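Local coordinates for protein cycloalternan-forming enzyme (PDB 5F7U) that binds glycans at several sites and belongs to glycoside hydrolase family 31, combining a TIM-barrel domain with several beta-rich domains, at residues Q122-V127 and L136-T141; G143-K148 and S164-E169; V180-E185 and I198-Y203. The protein carries 1 engineered substitution. All coordinates share one frame; numbering follows the deposited sequence.

Interaction 1 (Q122-V127 and L136-T141)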
loop_
_atom_site.group_PDB
_atom_site.type_symbol
_atom_site.label_atom_id
_atom_site.label_comp_id
_atom_site.label_asym_id
_atom_site.label_seq_id
_atom_site.Cartn_x
_atom_site.Cartn_y
_atom_site.Cartn_z
ATOM N N GLN A 122 -28.659 0.281 26.517
ATOM C CA GLN A 122 -29.098 -0.805 27.389
ATOM C C GLN A 122 -29.834 -1.864 26.562
ATOM O O GLN A 122 -29.206 -2.828 26.116
ATOM C CB GLN A 122 -29.933 -0.277 28.570
ATOM C CG GLN A 122 -30.550 -1.351 29.483
ATOM C CD GLN A 122 -29.537 -2.342 30.030
ATOM O OE1 GLN A 122 -28.459 -1.955 30.497
ATOM N NE2 GLN A 122 -29.885 -3.640 29.998
ATOM N N ASP A 123 -31.140 -1.665 26.337
ATOM C CA ASP A 123 -31.987 -2.618 25.618
ATOM C C ASP A 123 -32.568 -2.061 24.326
ATOM O O ASP A 123 -32.743 -0.851 24.188
ATOM C CB ASP A 123 -33.176 -3.040 26.504
ATOM C CG ASP A 123 -32.747 -3.752 27.773
ATOM O OD1 ASP A 123 -31.634 -4.287 27.841
ATOM O OD2 ASP A 123 -33.546 -3.782 28.729
ATOM N N VAL A 124 -32.900 -2.964 23.404
ATOM C CA VAL A 124 -33.794 -2.644 22.274
ATOM C C VAL A 124 -35.226 -2.744 22.796
ATOM O O VAL A 124 -35.637 -3.811 23.263
ATOM C CB VAL A 124 -33.596 -3.618 21.089
ATOM C CG1 VAL A 124 -34.567 -3.309 19.946
ATOM C CG2 VAL A 124 -32.150 -3.568 20.595
ATOM N N THR A 125 -35.974 -1.642 22.736
ATOM C CA THR A 125 -37.356 -1.637 23.193
ATOM C C THR A 125 -38.350 -1.870 22.060
ATOM O O THR A 125 -39.440 -2.389 22.294
ATOM C CB THR A 125 -37.722 -0.345 23.958
ATOM O OG1 THR A 125 -37.531 0.785 23.108
ATOM C CG2 THR A 125 -36.848 -0.187 25.168
ATOM N N SER A 126 -37.974 -1.485 20.844
ATOM C CA SER A 126 -38.792 -1.769 19.668
ATOM C C SER A 126 -37.972 -1.684 18.391
ATOM O O SER A 126 -36.922 -1.020 18.336
ATOM C CB SER A 126 -40.027 -0.855 19.590
ATOM O OG SER A 126 -39.685 0.486 19.265
ATOM N N VAL A 127 -38.477 -2.376 17.374
ATOM C CA VAL A 127 -37.860 -2.455 16.056
ATOM C C VAL A 127 -38.876 -1.872 15.067
ATOM O O VAL A 127 -40.040 -2.270 15.065
ATOM C CB VAL A 127 -37.548 -3.935 15.680
ATOM C CG1 VAL A 127 -36.958 -4.052 14.278
ATOM C CG2 VAL A 127 -36.618 -4.573 16.697
ATOM N N LEU A 136 -33.681 0.648 15.442
ATOM C CA LEU A 136 -33.776 0.001 16.751
ATOM C C LEU A 136 -33.928 1.102 17.788
ATOM O O LEU A 136 -33.017 1.897 17.979
ATOM C CB LEU A 136 -32.522 -0.843 17.027
ATOM C CG LEU A 136 -32.092 -1.876 15.970
ATOM C CD1 LEU A 136 -30.834 -2.616 16.425
ATOM C CD2 LEU A 136 -33.192 -2.882 15.675
ATOM N N ASN A 137 -35.101 1.175 18.414
ATOM C CA ASN A 137 -35.337 2.128 19.495
ATOM C C ASN A 137 -34.762 1.549 20.766
ATOM O O ASN A 137 -35.054 0.395 21.110
ATOM C CB ASN A 137 -36.830 2.414 19.619
ATOM C CG ASN A 137 -37.359 3.210 18.443
ATOM O OD1 ASN A 137 -36.921 4.333 18.200
ATOM N ND2 ASN A 137 -38.303 2.643 17.723
ATOM N N MET A 138 -33.956 2.342 21.469
ATOM C CA MET A 138 -33.180 1.827 22.585
ATOM C C MET A 138 -33.366 2.598 23.878
ATOM O O MET A 138 -33.739 3.776 23.863
ATOM C CB MET A 138 -31.699 1.813 22.207
ATOM C CG MET A 138 -31.385 0.812 21.120
ATOM S SD MET A 138 -29.826 1.160 20.303
ATOM C CE MET A 138 -29.481 -0.480 19.675
ATOM N N THR A 139 -33.117 1.915 24.993
ATOM C CA THR A 139 -32.958 2.588 26.294
ATOM C C THR A 139 -31.467 2.807 26.519
ATOM O O THR A 139 -30.634 2.211 25.830
ATOM C CB THR A 139 -33.548 1.805 27.466
ATOM O OG1 THR A 139 -33.106 0.445 27.400
ATOM C CG2 THR A 139 -35.062 1.870 27.419
ATOM N N ALA A 140 -31.144 3.686 27.458
ATOM C CA ALA A 140 -29.765 4.008 27.800
ATOM C C ALA A 140 -29.484 3.624 29.252
ATOM O O ALA A 140 -30.387 3.590 30.096
ATOM C CB ALA A 140 -29.499 5.490 27.572
ATOM N N THR A 141 -28.225 3.340 29.542
ATOM C CA THR A 141 -27.815 2.942 30.896
ATOM C C THR A 141 -27.852 4.090 31.914
ATOM O O THR A 141 -27.956 3.847 33.109
ATOM C CB THR A 141 -26.399 2.360 30.903
ATOM O OG1 THR A 141 -25.490 3.325 30.365
ATOM C CG2 THR A 141 -26.317 1.083 30.108
HETATM O O HOH W 1 -34.255 -0.928 29.376
#
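Thr125 and Ser126 both face Asn137 across a pair of antiparallel strands. Asn137 O accepts from Thr125 N at 2.8 Å and, only weakly, from Ser126 N, which lies 3.5 Å from Asn137 O, while Asn137 N donates to Ser126 O. The Asn137 side chain adds a further link: ND2 reaches Ser126 OG at 3.0 Å, with the hydroxyl oxygen lying 20° out of the amide plane. Asparagine suits this place because its other amide atom, OD1, accepts from Lys148 NZ, so bonds at both ends of the amide fix its rotation.

Toward the other end of the pair, Thr139 N bonds to Asp123 O and Gln122 N to Thr139 O. The hydroxyl of Thr139 stands between its own backbone N and carbonyl carbon (chi1 48°), which turns OG1 across to accept the N-H of Asp123 at 3.1 Å. A water 2.7 Å from Thr139 OG1 donates a hydrogen bond to Asp123 OD2. The other carboxylate oxygen, Asp123 OD1, is met by Gln122 NE2 at 2.9 Å from above the carboxylate plane. Beside this polar group the methyls CG2 of Thr125 and Thr139 touch at 3.5 Å.

Val124, Val127, Leu136 and Met138 project from the opposite face to Ser126 and Asn137. Val127 and Leu136 lie side by side, CG2 of the valine 4.0 Å from CD2 of the leucine. Further out, Lys200 packs on both valines and Ile198 on Leu136, so apolar residues suit this face.

Val124 opposite Met138 and Val127 opposite Leu136 form non-hydrogen-bonded pairs. With two residues set against one Asn137 between them, the register slips by one: a classic beta bulge in the hairpin of strands 106-129 and 134-140.

Interaction 2 (G143-K148 and S164-E169)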
loop_
_atom_site.group_PDB
_atom_site.type_symbol
_atom_site.label_atom_id
_atom_site.label_comp_id
_atom_site.label_asym_id
_atom_site.label_seq_id
_atom_site.Cartn_x
_atom_site.Cartn_y
_atom_site.Cartn_z
ATOM N N GLY A 143 -28.719 8.758 32.010
ATOM C CA GLY A 143 -29.174 9.929 31.267
ATOM C C GLY A 143 -30.601 9.801 30.771
ATOM O O GLY A 143 -31.236 8.759 30.940
ATOM N N ASP A 144 -31.094 10.856 30.132
ATOM C CA ASP A 144 -32.493 10.909 29.682
ATOM C C ASP A 144 -32.685 10.873 28.157
ATOM O O ASP A 144 -33.736 11.278 27.654
ATOM C CB ASP A 144 -33.210 12.118 30.299
ATOM C CG ASP A 144 -32.535 13.446 29.960
ATOM O OD1 ASP A 144 -31.712 13.516 29.003
ATOM O OD2 ASP A 144 -32.823 14.435 30.682
ATOM N N PHE A 145 -31.688 10.386 27.414
ATOM C CA PHE A 145 -31.826 10.313 25.957
ATOM C C PHE A 145 -32.711 9.139 25.546
ATOM O O PHE A 145 -32.883 8.205 26.318
ATOM C CB PHE A 145 -30.458 10.129 25.278
ATOM C CG PHE A 145 -29.537 11.323 25.350
ATOM C CD1 PHE A 145 -29.971 12.584 25.780
ATOM C CD2 PHE A 145 -28.209 11.185 24.936
ATOM C CE1 PHE A 145 -29.085 13.670 25.829
ATOM C CE2 PHE A 145 -27.332 12.266 24.969
ATOM C CZ PHE A 145 -27.764 13.505 25.426
ATOM N N SER A 146 -33.260 9.200 24.331
ATOM C CA SER A 146 -33.941 8.060 23.711
ATOM C C SER A 146 -33.189 7.635 22.451
ATOM O O SER A 146 -33.592 8.001 21.336
ATOM C CB SER A 146 -35.391 8.403 23.381
ATOM O OG SER A 146 -36.074 8.835 24.539
ATOM N N PRO A 147 -32.087 6.871 22.617
ATOM C CA PRO A 147 -31.249 6.525 21.447
ATOM C C PRO A 147 -31.936 5.699 20.368
ATOM O O PRO A 147 -32.866 4.936 20.649
ATOM C CB PRO A 147 -30.069 5.757 22.028
ATOM C CG PRO A 147 -30.389 5.477 23.444
ATOM C CD PRO A 147 -31.549 6.303 23.873
ATOM N N LYS A 148 -31.478 5.902 19.140
ATOM C CA LYS A 148 -31.925 5.098 18.005
ATOM C C LYS A 148 -30.708 4.643 17.252
ATOM O O LYS A 148 -29.831 5.458 16.953
ATOM C CB LYS A 148 -32.788 5.928 17.062
ATOM C CG LYS A 148 -34.154 6.287 17.640
ATOM C CD LYS A 148 -34.830 7.266 16.697
ATOM C CE LYS A 148 -36.097 7.864 17.297
ATOM N NZ LYS A 148 -37.253 6.973 17.005
ATOM N N SER A 164 -27.815 7.499 16.682
ATOM C CA SER A 164 -28.223 8.832 17.154
ATOM C C SER A 164 -28.528 8.727 18.659
ATOM O O SER A 164 -29.618 8.265 19.026
ATOM C CB SER A 164 -29.507 9.267 16.404
ATOM O OG SER A 164 -29.988 10.523 16.874
ATOM N N PRO A 165 -27.589 9.152 19.531
ATOM C CA PRO A 165 -27.834 9.067 20.987
ATOM C C PRO A 165 -29.131 9.747 21.448
ATOM O O PRO A 165 -29.827 9.195 22.294
ATOM C CB PRO A 165 -26.617 9.776 21.569
ATOM C CG PRO A 165 -25.521 9.346 20.621
ATOM C CD PRO A 165 -26.181 9.523 19.259
ATOM N N THR A 166 -29.444 10.916 20.889
ATOM C CA THR A 166 -30.686 11.636 21.247
ATOM C C THR A 166 -31.929 11.122 20.517
ATOM O O THR A 166 -33.058 11.435 20.925
ATOM C CB THR A 166 -30.587 13.149 20.981
ATOM O OG1 THR A 166 -30.509 13.385 19.563
ATOM C CG2 THR A 166 -29.363 13.755 21.694
ATOM N N GLY A 167 -31.722 10.381 19.432
ATOM C CA GLY A 167 -32.802 9.914 18.565
ATOM C C GLY A 167 -33.368 10.984 17.640
ATOM O O GLY A 167 -34.342 10.727 16.926
ATOM N N LYS A 168 -32.757 12.168 17.622
ATOM C CA LYS A 168 -33.225 13.288 16.794
ATOM C C LYS A 168 -32.751 13.247 15.342
ATOM O O LYS A 168 -33.280 13.978 14.491
ATOM C CB LYS A 168 -32.861 14.629 17.439
ATOM C CG LYS A 168 -33.488 14.830 18.808
ATOM C CD LYS A 168 -33.135 16.194 19.389
ATOM C CE LYS A 168 -33.709 16.357 20.788
ATOM N NZ LYS A 168 -33.489 17.740 21.302
ATOM N N GLU A 169 -31.757 12.411 15.059
ATOM C CA GLU A 169 -31.271 12.234 13.691
ATOM C C GLU A 169 -31.813 10.947 13.114
ATOM O O GLU A 169 -32.269 10.069 13.854
ATOM C CB GLU A 169 -29.737 12.232 13.647
ATOM C CG GLU A 169 -29.112 13.555 14.060
ATOM C CD GLU A 169 -29.126 13.747 15.571
ATOM O OE1 GLU A 169 -28.848 12.775 16.312
ATOM O OE2 GLU A 169 -29.440 14.861 16.015
HETATM O O HOH W 2 -33.294 12.148 23.505
#
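Lys148 and Ser164 form an antiparallel hydrogen-bonded pair where strand 148-153 begins and strand 158-164 ends. Lys148 N donates to Ser164 O at 3.0 Å, and Ser164 N returns a bond to Lys148 O at 2.9 Å. Ser164 O also accepts from Gly167 N, which reaches it from the opposite face of the carbonyl plane to Lys148 N. This second bond closes a type I beta turn with Pro165 and Thr166 at its corners, a place that suits the restricted phi of proline, near -60°. Overlapping it is an ST turn, in which Thr166 OG1 accepts from Lys168 N.

The turn presents Thr166 CG2 to Phe145: the methyl sits 4.0 Å from the ring centroid and only 7° off its normal, a CH-pi contact over the face. Pro165 CB touches Phe145 CD2, also at 4.0 Å, and Trp227 meets both residues. Having no side chain, Gly167 lets Ser146 O come to 3.5 Å from its CA, and its positive phi is easy for glycine. The Lys148 chain runs past it, CE 3.4 Å from Gly167 O, on the way to Asn137 OD1. A water joins Ser146 N to Thr166 O.

Interaction 3 (V180-E185 and I198-Y203)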
loop_
_atom_site.group_PDB
_atom_site.type_symbol
_atom_site.label_atom_id
_atom_site.label_comp_id
_atom_site.label_asym_id
_atom_site.label_seq_id
_atom_site.Cartn_x
_atom_site.Cartn_y
_atom_site.Cartn_z
ATOM N N VAL A 180 -36.746 -9.695 7.940
ATOM C CA VAL A 180 -36.626 -9.470 9.376
ATOM C C VAL A 180 -37.452 -10.535 10.080
ATOM O O VAL A 180 -38.589 -10.815 9.668
ATOM C CB VAL A 180 -37.136 -8.061 9.784
ATOM C CG1 VAL A 180 -37.003 -7.823 11.283
ATOM C CG2 VAL A 180 -36.398 -6.966 9.033
ATOM N N GLU A 181 -36.874 -11.112 11.128
ATOM C CA GLU A 181 -37.583 -11.984 12.051
ATOM C C GLU A 181 -37.485 -11.338 13.428
ATOM O O GLU A 181 -36.440 -11.408 14.081
ATOM C CB GLU A 181 -36.954 -13.377 12.044
ATOM C CG GLU A 181 -37.615 -14.375 12.981
ATOM C CD GLU A 181 -38.928 -14.933 12.450
ATOM O OE1 GLU A 181 -39.452 -14.422 11.435
ATOM O OE2 GLU A 181 -39.439 -15.897 13.058
ATOM N N ASP A 182 -38.563 -10.672 13.839
ATOM C CA ASP A 182 -38.601 -9.911 15.087
ATOM C C ASP A 182 -39.364 -10.712 16.133
ATOM O O ASP A 182 -40.499 -11.133 15.893
ATOM C CB ASP A 182 -39.276 -8.558 14.826
ATOM C CG ASP A 182 -39.213 -7.616 16.007
ATOM O OD1 ASP A 182 -38.447 -7.873 16.961
ATOM O OD2 ASP A 182 -39.916 -6.582 15.967
ATOM N N THR A 183 -38.721 -10.950 17.274
ATOM C CA THR A 183 -39.316 -11.717 18.380
ATOM C C THR A 183 -39.148 -10.934 19.685
ATOM O O THR A 183 -38.501 -9.890 19.703
ATOM C CB THR A 183 -38.678 -13.128 18.528
ATOM O OG1 THR A 183 -37.385 -13.020 19.141
ATOM C CG2 THR A 183 -38.551 -13.844 17.177
ATOM N N ALA A 184 -39.707 -11.455 20.780
ATOM C CA ALA A 184 -39.642 -10.777 22.076
ATOM C C ALA A 184 -38.210 -10.525 22.535
ATOM O O ALA A 184 -37.909 -9.460 23.087
ATOM C CB ALA A 184 -40.410 -11.567 23.132
ATOM N N GLU A 185 -37.332 -11.492 22.279
ATOM C CA GLU A 185 -35.976 -11.477 22.827
ATOM C C GLU A 185 -34.898 -11.091 21.819
ATOM O O GLU A 185 -33.787 -10.751 22.214
ATOM C CB GLU A 185 -35.620 -12.835 23.441
ATOM C CG GLU A 185 -36.643 -13.380 24.433
ATOM C CD GLU A 185 -37.679 -14.316 23.795
ATOM O OE1 GLU A 185 -38.024 -14.162 22.583
ATOM O OE2 GLU A 185 -38.161 -15.226 24.522
ATOM N N ILE A 198 -29.442 -9.905 16.577
ATOM C CA ILE A 198 -29.411 -8.850 17.601
ATOM C C ILE A 198 -30.244 -9.291 18.809
ATOM O O ILE A 198 -31.461 -9.373 18.716
ATOM C CB ILE A 198 -29.924 -7.500 17.046
ATOM C CG1 ILE A 198 -29.063 -7.038 15.859
ATOM C CG2 ILE A 198 -29.947 -6.413 18.126
ATOM C CD1 ILE A 198 -29.828 -6.153 14.912
ATOM N N GLN A 199 -29.574 -9.588 19.917
ATOM C CA GLN A 199 -30.289 -9.803 21.189
ATOM C C GLN A 199 -30.815 -8.454 21.668
ATOM O O GLN A 199 -30.166 -7.427 21.445
ATOM C CB GLN A 199 -29.396 -10.468 22.246
ATOM C CG GLN A 199 -29.015 -11.928 21.956
ATOM C CD GLN A 199 -30.190 -12.923 21.857
ATOM O OE1 GLN A 199 -31.246 -12.766 22.496
ATOM N NE2 GLN A 199 -29.999 -13.969 21.052
ATOM N N LYS A 200 -32.003 -8.447 22.275
ATOM C CA LYS A 200 -32.632 -7.193 22.668
ATOM C C LYS A 200 -32.356 -6.752 24.100
ATOM O O LYS A 200 -32.371 -5.567 24.379
ATOM C CB LYS A 200 -34.141 -7.250 22.448
ATOM C CG LYS A 200 -34.538 -7.301 20.984
ATOM C CD LYS A 200 -36.044 -7.194 20.889
ATOM C CE LYS A 200 -36.501 -7.170 19.449
ATOM N NZ LYS A 200 -37.992 -7.063 19.419
ATOM N N SER A 201 -32.126 -7.695 25.008
ATOM C CA SER A 201 -32.002 -7.362 26.419
ATOM C C SER A 201 -30.943 -8.231 27.109
ATOM O O SER A 201 -31.247 -9.354 27.501
ATOM C CB SER A 201 -33.368 -7.480 27.110
ATOM O OG SER A 201 -33.272 -7.107 28.479
ATOM N N PRO A 202 -29.712 -7.733 27.267
ATOM C CA PRO A 202 -29.272 -6.427 26.755
ATOM C C PRO A 202 -28.984 -6.462 25.252
ATOM O O PRO A 202 -28.778 -7.555 24.676
ATOM C CB PRO A 202 -27.986 -6.163 27.544
ATOM C CG PRO A 202 -27.470 -7.516 27.868
ATOM C CD PRO A 202 -28.685 -8.358 28.124
ATOM N N TYR A 203 -29.015 -5.286 24.620
ATOM C CA TYR A 203 -28.683 -5.151 23.208
ATOM C C TYR A 203 -27.296 -5.746 22.946
ATOM O O TYR A 203 -26.356 -5.425 23.648
ATOM C CB TYR A 203 -28.724 -3.682 22.756
ATOM C CG TYR A 203 -27.910 -3.457 21.504
ATOM C CD1 TYR A 203 -28.398 -3.867 20.252
ATOM C CD2 TYR A 203 -26.620 -2.901 21.576
ATOM C CE1 TYR A 203 -27.624 -3.700 19.101
ATOM C CE2 TYR A 203 -25.840 -2.729 20.421
ATOM C CZ TYR A 203 -26.350 -3.141 19.195
ATOM O OH TYR A 203 -25.594 -3.003 18.053
HETATM O O HOH W 3 -40.182 -4.706 18.047
HETATM O O HOH W 4 -32.556 -10.580 24.800
#
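Lys200 reaches across to Asp182 and Thr183 at one end of a beta meander, in which strands 179-182 and 194-200 both pair with strand 186-190. The contact therefore joins two strands that are not neighbours, and one long side chain carries most of it. Beyond CG the lysine is fully extended, chi4 being 180°, and this length delivers the ammonium group to the end of the far strand. There NZ forms a salt bridge with Asp182 OD1 at 2.6 Å, using the syn lone pair of that oxygen, and, just past the strand, a second hydrogen bond to Thr183 O at 2.9 Å. The aspartate CG is anti to its backbone N (chi1 -173°), a turn that brings the carboxylate to meet the lysine chain at about a right angle.

The close-packed part lies along the buried lysine. Its CD passes 3.7 Å from Ala184 O, and its backbone N donates to Glu185 O at 2.9 Å. One residue thus holds the loop at two places, by its main chain and by its charged end. Lysine suits the position because its aliphatic part can also cover Val124 while the ammonium group goes on to its polar partners. The carboxylate and the peptide carbonyl would be expected to favour the charged form of the amine.

The other side is looser and wetter. Ala184 and Glu185 are exposed, and Glu185 has its CB directed away from 198-203. Thr183 OG1 bonds to Lys186 O, a partner outside 198-203. A water lying 2.9 Å from Glu185 O accepts from Ser201 N. Near the charged end another water donates to Asp182 OD2 at 2.8 Å and receives a weak bond from Lys200 NZ at 3.5 Å.

Overall arrangement
Along the chain the three contacts follow in series, none enclosing or crossing another. Interaction 1 closes the short turn of the hairpin 106-129/134-140; interaction 2 then closes the excursion through strands 148-153 and 158-164, and interaction 3 spans strand 186-190. The hairpin is the common neighbour: Met138 N bonds to Pro147 O on the side of interaction 2, while Val124 N with Lys200 O and Gln122 O with Tyr203 N join it to interaction 3. Interactions 2 and 3 do not touch, their nearest atoms being about 9 Å apart. Together they tie successive antiparallel strands of the beta-rich N-terminal region, on one side of the chain's centre.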